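Local coordinates for protein ZmpA Glycopeptidase (Clostridium perfringens, PDB 6XSX) that probably cleaves glycosylated proteins as an M60-family metalloprotease, this chain being the catalytic module of a much longer multidomain protein, at residues 238-243 / 285-290; 314-319 / 324-329; 320-325 / 355-360. All coordinates share one frame; numbering follows the deposited sequence.

Contact 1. Residues 238-243 / 285-290; sequences FRYISM and HNFDTN. With EDO (1,2-ethanediol), chain H.
The contact joins a strand of the large mixed sheet of the M60 peptidase domain to the C-terminal end of helix 277-286, with Tyr240 on strand 240-244 meeting Asn286 in the last turn and Phe287, the next residue. That helix carries an HExxH pattern (His281, Glu282, His285), consistent with the metal-binding helix of a metalloprotease, although no metal is bound to it here. The polar link is a single hydrogen bond, Asn286 ND2 to Tyr240 OH at 3.0 Å, bent to 149° at the hydrogen; the phenol oxygen is tilted out of the amide plane. Ring and amide are nearly perpendicular, their planes 81° apart, and Asn286 CB also rests against Tyr240 CE1 at 3.9 Å. Each polar group has further partners: Tyr240 OH bonds to Thr260 OG1, while the Asn286 amide also donates to Ile259 O through ND2 and accepts from Gly258 N through OD1. A buried amide so fully engaged has its rotation fixed, and it links the helix end to both strand 240-244 and strand 259-262. Tyr240 comes over to the helix because its CG stands anti to the backbone N (chi1 -169°). Beside the polar link, the rings of Tyr240 and Phe287 meet obliquely, CE1 to CE2 at 4.3 Å, in a small apolar patch extended by helix 206-224, where Ile217 touches Tyr240 and Met221 touches Phe287. At the edge of the phenol ring, Ser242 OG lies in the ring plane. The same Ser242 OG makes a 3.0 Å hydrogen bond with O2 of an ethanediol probably left from crystallisation.

Contact 2. Residues 314-319 / 324-329; sequences SNITRQ and RNILPK
Apolar packing carries this contact between a short helix and the longer one that follows it: Ile316 on helix 315-318 touches Ile326 on helix 321-331 through methyl groups, CG2 to CD1 at 3.6 Å. The two side chains cross at about a right angle. Ile326 reaches across with its delta methyl at the end of an extended chain (chi2 153°), whereas Ile316 offers the short branch, which stands anti to its backbone N. Trp322 and Trp356 also pack on Ile316, and Ala353 on Ile326, so both isoleucines belong to a larger core.

A looser van der Waals contact lies beside it. The aliphatic part of Arg324 passes the turn, its CD 4.4 Å from Gln319 O.

The polar groups of 314-319 turn to the segment itself and to other parts of the fold. Ser314 is the N-cap, and Ser314 OG accepts weakly from Ile316 N at 3.1 Å. The same hydroxyl bonds to Asp436, as does Thr317 OG1, while Arg318 forms a salt bridge with Glu307.

The division implies that the contact between these segments is apolar and without directional bonds, while polar bonds attach 314-319 to its other neighbours.

Contact 3. Residues 320-325 / 355-360; sequences NLWERN and LWQLQL
Gln357 NE2 is gripped by two backbone carbonyls, those of Trp432 and Ala434, and this amide nitrogen lies 3.8 Å from CZ3 of Trp322 on the opposing helix. With Gln357 OE1 bonded to His409 NE2, oxygen and nitrogen are both engaged, which holds the amide's rotation beside the indole. The contact belongs to the helical part of the M60 domain, where a Schellman motif closes helix 315-318: Leu321 N bonds to Ile316 O and Asn320 N to Thr317 O, Asn320 taking positive phi. Helix 321-331 starts immediately afterwards. The axes of segments 321-325 and 355-360 run at 131° and come no closer than 14.5 Å, a gap bridged mainly by the indole of Trp322. Its rotamer, CG anti to the carbonyl carbon (chi1 -65°), sends the benzo ring across to the second helix. There Trp322 CZ2 meets Trp356 CD1 at 3.7 Å, each near the plane of the other ring. The indoles therefore touch rim to rim, their planes 28° apart, without stacking. Both ring nitrogens bond to Asp436, Trp322 NE1 to OD2 and Trp356 NE1 to OD1, so one carboxylate helps to place both indoles. Gln357 runs past Trp322 in the opposite direction, its CG 4.0 Å from Trp322 CZ3. Leu360, one helical turn after Trp356, serves both rings: its CG sits 3.8 Å above one face of Trp356, offset toward the rim, and its CD1 reaches Trp322 CH2 at 4.1 Å.

How the contacts relate
All three contacts fall within the M60 peptidase region but serve different parts of it. The centre of contact 1 lies nearest the centre of the chain, about 9 Å from it, and the contact joins the sheet to the end of the helix bearing the HExxH pattern. It stands apart, about 28 Å and 26 Å between centres from contacts 2 and 3. Those two, with centres only about 5 Å apart, share helix 321-331 as well as Arg324 and Asn325. A polar bond crosses the buried contact 1; contact 3, also buried, relies on indole edges, aliphatic groups and an amide whose own bonds go elsewhere, and contact 2 on methyl packing beside an exposed arginine.

Contact 1. Residues 238-243 / 285-290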
# COMPACT_ATOMS: atom_id res chain seq x y z
N PHE A 238 -1.52 15.97 6.18
CA PHE A 238 -2.03 15.53 4.89
C PHE A 238 -3.39 14.85 5.07
O PHE A 238 -3.79 14.51 6.18
CB PHE A 238 -1.03 14.60 4.20
CG PHE A 238 -0.82 13.26 4.88
CD1 PHE A 238 -1.69 12.20 4.64
CD2 PHE A 238 0.27 13.05 5.71
CE1 PHE A 238 -1.49 10.97 5.24
CE2 PHE A 238 0.48 11.82 6.31
CZ PHE A 238 -0.41 10.78 6.08
N ARG A 239 -4.10 14.65 3.96
CA ARG A 239 -5.27 13.80 4.00
C ARG A 239 -5.21 12.86 2.80
O ARG A 239 -5.35 13.30 1.66
CB ARG A 239 -6.58 14.60 4.06
CG ARG A 239 -7.81 13.73 4.29
CD ARG A 239 -9.12 14.51 4.29
NE ARG A 239 -9.25 15.41 5.44
CZ ARG A 239 -9.60 15.02 6.66
NH1 ARG A 239 -9.85 13.74 6.90
NH2 ARG A 239 -9.69 15.90 7.64
N TYR A 240 -4.97 11.57 3.07
CA TYR A 240 -4.91 10.58 2.00
C TYR A 240 -6.33 10.43 1.46
O TYR A 240 -7.29 10.44 2.25
CB TYR A 240 -4.38 9.24 2.50
CG TYR A 240 -4.07 8.27 1.38
CD1 TYR A 240 -2.79 8.18 0.84
CD2 TYR A 240 -5.07 7.51 0.81
CE1 TYR A 240 -2.51 7.32 -0.21
CE2 TYR A 240 -4.81 6.65 -0.25
CZ TYR A 240 -3.52 6.55 -0.76
OH TYR A 240 -3.28 5.70 -1.80
N ILE A 241 -6.45 10.27 0.14
CA ILE A 241 -7.75 10.26 -0.53
C ILE A 241 -7.90 8.97 -1.34
O ILE A 241 -7.06 8.67 -2.19
CB ILE A 241 -7.91 11.49 -1.44
CG1 ILE A 241 -7.77 12.80 -0.65
CG2 ILE A 241 -9.22 11.43 -2.22
CD1 ILE A 241 -7.24 13.96 -1.48
N SER A 242 -9.00 8.25 -1.07
CA SER A 242 -9.52 7.22 -1.96
C SER A 242 -10.85 7.72 -2.54
O SER A 242 -11.75 8.07 -1.79
CB SER A 242 -9.71 5.90 -1.25
OG SER A 242 -8.59 5.61 -0.44
N MET A 243 -10.95 7.78 -3.86
CA MET A 243 -12.15 8.34 -4.46
C MET A 243 -12.61 7.49 -5.64
O MET A 243 -11.82 6.80 -6.28
CB MET A 243 -11.92 9.78 -4.94
CG MET A 243 -10.86 9.90 -6.01
SD MET A 243 -10.91 11.46 -6.93
CE MET A 243 -10.04 12.55 -5.81
N HIS A 285 2.10 2.72 -4.34
CA HIS A 285 2.60 3.64 -5.35
C HIS A 285 2.72 5.04 -4.75
O HIS A 285 3.62 5.78 -5.10
CB HIS A 285 1.63 3.76 -6.53
CG HIS A 285 1.72 2.69 -7.56
ND1 HIS A 285 2.93 2.24 -8.06
CD2 HIS A 285 0.75 2.03 -8.23
CE1 HIS A 285 2.70 1.31 -8.97
NE2 HIS A 285 1.36 1.16 -9.10
N ASN A 286 1.77 5.41 -3.89
CA ASN A 286 1.71 6.76 -3.35
C ASN A 286 2.79 6.98 -2.30
O ASN A 286 3.20 8.12 -2.06
CB ASN A 286 0.31 7.10 -2.83
CG ASN A 286 -0.59 7.66 -3.92
OD1 ASN A 286 -0.20 8.57 -4.64
ND2 ASN A 286 -1.80 7.12 -4.03
N PHE A 287 3.24 5.89 -1.67
CA PHE A 287 4.17 6.06 -0.56
C PHE A 287 5.65 6.06 -0.95
O PHE A 287 6.49 6.20 -0.06
CB PHE A 287 3.86 5.10 0.60
CG PHE A 287 2.92 5.69 1.62
CD1 PHE A 287 3.40 6.38 2.71
CD2 PHE A 287 1.54 5.59 1.46
CE1 PHE A 287 2.54 6.95 3.64
CE2 PHE A 287 0.68 6.15 2.39
CZ PHE A 287 1.18 6.82 3.48
N ASP A 288 6.01 5.92 -2.24
CA ASP A 288 7.42 6.05 -2.59
C ASP A 288 7.64 6.54 -4.02
O ASP A 288 7.20 5.89 -4.98
CB ASP A 288 8.22 4.78 -2.30
CG ASP A 288 9.73 5.00 -2.23
OD1 ASP A 288 10.18 6.17 -2.24
OD2 ASP A 288 10.45 4.00 -2.15
N THR A 289 8.38 7.64 -4.15
CA THR A 289 8.70 8.23 -5.44
C THR A 289 10.21 8.38 -5.59
O THR A 289 10.67 9.06 -6.52
CB THR A 289 8.11 9.64 -5.60
OG1 THR A 289 8.59 10.46 -4.54
CG2 THR A 289 6.60 9.64 -5.67
N ASN A 290 10.97 7.79 -4.67
CA ASN A 290 12.41 7.98 -4.63
C ASN A 290 13.06 7.45 -5.92
O ASN A 290 13.01 6.25 -6.19
CB ASN A 290 13.01 7.34 -3.38
CG ASN A 290 14.46 7.71 -3.12
OD1 ASN A 290 15.10 8.40 -3.91
ND2 ASN A 290 14.98 7.22 -2.00
C1 EDO H . -7.63 0.91 1.77
O1 EDO H . -9.02 0.61 1.63
C2 EDO H . -7.19 2.32 1.54
O2 EDO H . -7.59 2.90 0.29

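Contact 2. Residues 314-319 / 324-329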
# COMPACT_ATOMS: atom_id res chain seq x y z
N SER A 314 0.39 -14.53 0.36
CA SER A 314 0.83 -13.38 -0.41
C SER A 314 0.62 -13.61 -1.90
O SER A 314 0.47 -14.75 -2.35
CB SER A 314 2.25 -12.99 -0.09
OG SER A 314 3.17 -13.61 -0.99
N ASN A 315 0.62 -12.51 -2.66
CA ASN A 315 0.48 -12.57 -4.10
C ASN A 315 1.55 -13.50 -4.68
O ASN A 315 1.34 -14.16 -5.69
CB ASN A 315 0.59 -11.18 -4.73
CG ASN A 315 -0.16 -11.05 -6.04
OD1 ASN A 315 -0.90 -11.95 -6.44
ND2 ASN A 315 0.01 -9.91 -6.70
N ILE A 316 2.70 -13.56 -4.01
CA ILE A 316 3.77 -14.40 -4.50
C ILE A 316 3.33 -15.87 -4.45
O ILE A 316 3.64 -16.64 -5.37
CB ILE A 316 5.12 -14.10 -3.82
CG1 ILE A 316 5.52 -12.64 -4.03
CG2 ILE A 316 6.19 -15.05 -4.33
CD1 ILE A 316 6.79 -12.21 -3.32
N THR A 317 2.56 -16.24 -3.42
CA THR A 317 1.95 -17.57 -3.40
C THR A 317 0.83 -17.64 -4.43
O THR A 317 0.73 -18.61 -5.18
CB THR A 317 1.47 -17.96 -2.00
OG1 THR A 317 2.63 -18.11 -1.18
CG2 THR A 317 0.66 -19.24 -1.97
N ARG A 318 -0.00 -16.59 -4.47
CA ARG A 318 -1.18 -16.58 -5.33
C ARG A 318 -0.76 -16.80 -6.79
O ARG A 318 -1.42 -17.55 -7.49
CB ARG A 318 -2.03 -15.33 -5.05
CG ARG A 318 -3.42 -15.36 -5.67
CD ARG A 318 -4.34 -14.26 -5.14
NE ARG A 318 -3.84 -12.89 -5.25
CZ ARG A 318 -3.32 -12.19 -4.25
NH1 ARG A 318 -2.90 -10.95 -4.44
NH2 ARG A 318 -3.21 -12.73 -3.04
N GLN A 319 0.36 -16.20 -7.22
CA GLN A 319 0.84 -16.36 -8.58
C GLN A 319 1.76 -17.58 -8.72
O GLN A 319 2.42 -17.73 -9.74
CB GLN A 319 1.59 -15.12 -9.07
CG GLN A 319 0.84 -13.80 -8.88
CD GLN A 319 -0.49 -13.77 -9.59
OE1 GLN A 319 -1.54 -13.61 -8.97
NE2 GLN A 319 -0.46 -13.94 -10.90
N ARG A 324 7.28 -21.88 -9.18
CA ARG A 324 7.52 -21.79 -10.61
C ARG A 324 8.85 -21.10 -10.92
O ARG A 324 9.44 -21.35 -11.98
CB ARG A 324 6.42 -20.98 -11.31
CG ARG A 324 5.15 -21.77 -11.59
CD ARG A 324 4.11 -20.87 -12.24
NE ARG A 324 2.98 -21.67 -12.65
CZ ARG A 324 1.94 -21.24 -13.37
NH1 ARG A 324 1.89 -19.98 -13.79
NH2 ARG A 324 0.96 -22.07 -13.68
N ASN A 325 9.31 -20.23 -10.03
CA ASN A 325 10.31 -19.24 -10.39
C ASN A 325 11.43 -19.18 -9.35
O ASN A 325 12.59 -19.39 -9.69
CB ASN A 325 9.70 -17.84 -10.51
CG ASN A 325 9.32 -17.48 -11.93
OD1 ASN A 325 10.08 -16.77 -12.61
ND2 ASN A 325 8.17 -17.95 -12.39
N ILE A 326 11.06 -18.84 -8.11
CA ILE A 326 12.01 -18.31 -7.15
C ILE A 326 12.83 -19.46 -6.57
O ILE A 326 14.05 -19.46 -6.67
CB ILE A 326 11.29 -17.49 -6.05
CG1 ILE A 326 10.55 -16.29 -6.66
CG2 ILE A 326 12.27 -17.05 -4.97
CD1 ILE A 326 9.36 -15.81 -5.86
N LEU A 327 12.14 -20.44 -5.97
CA LEU A 327 12.79 -21.44 -5.15
C LEU A 327 13.67 -22.37 -5.97
O LEU A 327 14.79 -22.65 -5.55
CB LEU A 327 11.74 -22.19 -4.31
CG LEU A 327 11.09 -21.34 -3.21
CD1 LEU A 327 10.05 -22.15 -2.46
CD2 LEU A 327 12.15 -20.81 -2.24
N PRO A 328 13.26 -22.84 -7.18
CA PRO A 328 14.15 -23.62 -8.04
C PRO A 328 15.34 -22.82 -8.55
O PRO A 328 16.38 -23.39 -8.87
CB PRO A 328 13.31 -24.01 -9.26
CG PRO A 328 11.88 -23.76 -8.83
CD PRO A 328 11.93 -22.67 -7.78
N LYS A 329 15.19 -21.49 -8.63
CA LYS A 329 16.26 -20.68 -9.19
C LYS A 329 17.38 -20.52 -8.15
O LYS A 329 18.55 -20.69 -8.49
CB LYS A 329 15.70 -19.36 -9.75
CG LYS A 329 16.72 -18.34 -10.25
CD LYS A 329 16.12 -16.98 -10.58
CE LYS A 329 15.17 -16.48 -9.50
NZ LYS A 329 14.57 -15.16 -9.82

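Contact 3. Residues 320-325 / 355-360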
# COMPACT_ATOMS: atom_id res chain seq x y z
N ASN A 320 1.82 -18.45 -7.69
CA ASN A 320 2.55 -19.70 -7.77
C ASN A 320 4.03 -19.48 -8.10
O ASN A 320 4.66 -20.34 -8.71
CB ASN A 320 1.99 -20.65 -8.84
CG ASN A 320 0.52 -20.99 -8.71
OD1 ASN A 320 -0.00 -21.14 -7.60
ND2 ASN A 320 -0.16 -21.16 -9.83
N LEU A 321 4.59 -18.33 -7.70
CA LEU A 321 5.92 -17.94 -8.15
C LEU A 321 7.02 -18.57 -7.29
O LEU A 321 8.14 -18.73 -7.76
CB LEU A 321 6.04 -16.41 -8.15
CG LEU A 321 5.20 -15.68 -9.20
CD1 LEU A 321 5.46 -14.18 -9.15
CD2 LEU A 321 5.49 -16.22 -10.60
N TRP A 322 6.71 -18.88 -6.03
CA TRP A 322 7.69 -19.56 -5.19
C TRP A 322 8.16 -20.82 -5.92
O TRP A 322 9.37 -21.01 -6.08
CB TRP A 322 7.12 -19.91 -3.81
CG TRP A 322 6.75 -18.75 -2.92
CD1 TRP A 322 5.51 -18.50 -2.40
CD2 TRP A 322 7.62 -17.74 -2.39
NE1 TRP A 322 5.55 -17.40 -1.58
CE2 TRP A 322 6.83 -16.91 -1.56
CE3 TRP A 322 8.99 -17.46 -2.52
CZ2 TRP A 322 7.36 -15.81 -0.88
CZ3 TRP A 322 9.51 -16.37 -1.84
CH2 TRP A 322 8.71 -15.57 -1.03
N GLU A 323 7.20 -21.63 -6.38
CA GLU A 323 7.49 -22.93 -6.96
C GLU A 323 7.89 -22.82 -8.44
O GLU A 323 8.72 -23.59 -8.91
CB GLU A 323 6.32 -23.90 -6.75
CG GLU A 323 6.07 -24.27 -5.28
CD GLU A 323 7.22 -24.99 -4.58
OE1 GLU A 323 7.75 -25.94 -5.15
OE2 GLU A 323 7.57 -24.61 -3.44
N ARG A 324 7.28 -21.88 -9.18
CA ARG A 324 7.52 -21.79 -10.61
C ARG A 324 8.85 -21.10 -10.92
O ARG A 324 9.44 -21.35 -11.98
CB ARG A 324 6.42 -20.98 -11.31
CG ARG A 324 5.15 -21.77 -11.59
CD ARG A 324 4.11 -20.87 -12.24
NE ARG A 324 2.98 -21.67 -12.65
CZ ARG A 324 1.94 -21.24 -13.37
NH1 ARG A 324 1.89 -19.98 -13.79
NH2 ARG A 324 0.96 -22.07 -13.68
N ASN A 325 9.31 -20.23 -10.03
CA ASN A 325 10.31 -19.24 -10.39
C ASN A 325 11.43 -19.18 -9.35
O ASN A 325 12.59 -19.39 -9.69
CB ASN A 325 9.70 -17.84 -10.51
CG ASN A 325 9.32 -17.48 -11.93
OD1 ASN A 325 10.08 -16.77 -12.61
ND2 ASN A 325 8.17 -17.95 -12.39
N LEU A 355 13.71 -9.20 -1.38
CA LEU A 355 13.45 -8.21 -0.34
C LEU A 355 12.33 -8.71 0.56
O LEU A 355 12.39 -8.56 1.78
CB LEU A 355 13.08 -6.87 -0.99
CG LEU A 355 14.21 -6.19 -1.77
CD1 LEU A 355 13.69 -4.99 -2.56
CD2 LEU A 355 15.34 -5.75 -0.84
N TRP A 356 11.30 -9.30 -0.05
CA TRP A 356 10.20 -9.88 0.69
C TRP A 356 10.70 -10.98 1.63
O TRP A 356 10.28 -11.07 2.79
CB TRP A 356 9.11 -10.38 -0.26
CG TRP A 356 7.93 -11.00 0.44
CD1 TRP A 356 7.46 -12.27 0.29
CD2 TRP A 356 7.11 -10.37 1.44
NE1 TRP A 356 6.37 -12.46 1.09
CE2 TRP A 356 6.14 -11.33 1.83
CE3 TRP A 356 7.08 -9.10 2.04
CZ2 TRP A 356 5.16 -11.05 2.78
CZ3 TRP A 356 6.11 -8.83 2.99
CH2 TRP A 356 5.17 -9.80 3.36
N GLN A 357 11.61 -11.82 1.13
CA GLN A 357 12.20 -12.90 1.90
C GLN A 357 12.91 -12.37 3.15
O GLN A 357 12.77 -12.95 4.22
CB GLN A 357 13.20 -13.70 1.06
CG GLN A 357 12.55 -14.53 -0.04
CD GLN A 357 13.55 -15.40 -0.75
OE1 GLN A 357 14.62 -14.95 -1.15
NE2 GLN A 357 13.19 -16.67 -0.92
N LEU A 358 13.68 -11.29 2.99
CA LEU A 358 14.37 -10.68 4.12
C LEU A 358 13.36 -10.16 5.14
O LEU A 358 13.64 -10.18 6.33
CB LEU A 358 15.30 -9.55 3.64
CG LEU A 358 16.45 -9.99 2.73
CD1 LEU A 358 17.24 -8.79 2.21
CD2 LEU A 358 17.38 -10.98 3.43
N GLN A 359 12.18 -9.71 4.66
CA GLN A 359 11.13 -9.18 5.52
C GLN A 359 10.39 -10.32 6.22
O GLN A 359 9.95 -10.17 7.36
CB GLN A 359 10.16 -8.31 4.72
CG GLN A 359 8.99 -7.76 5.52
CD GLN A 359 9.39 -6.76 6.58
OE1 GLN A 359 10.48 -6.20 6.57
NE2 GLN A 359 8.50 -6.53 7.53
N LEU A 360 10.25 -11.46 5.54
CA LEU A 360 9.68 -12.64 6.18
C LEU A 360 10.61 -13.08 7.32
O LEU A 360 10.15 -13.46 8.39
CB LEU A 360 9.52 -13.75 5.14
CG LEU A 360 8.37 -13.58 4.13
CD1 LEU A 360 8.53 -14.57 2.98
CD2 LEU A 360 7.02 -13.81 4.81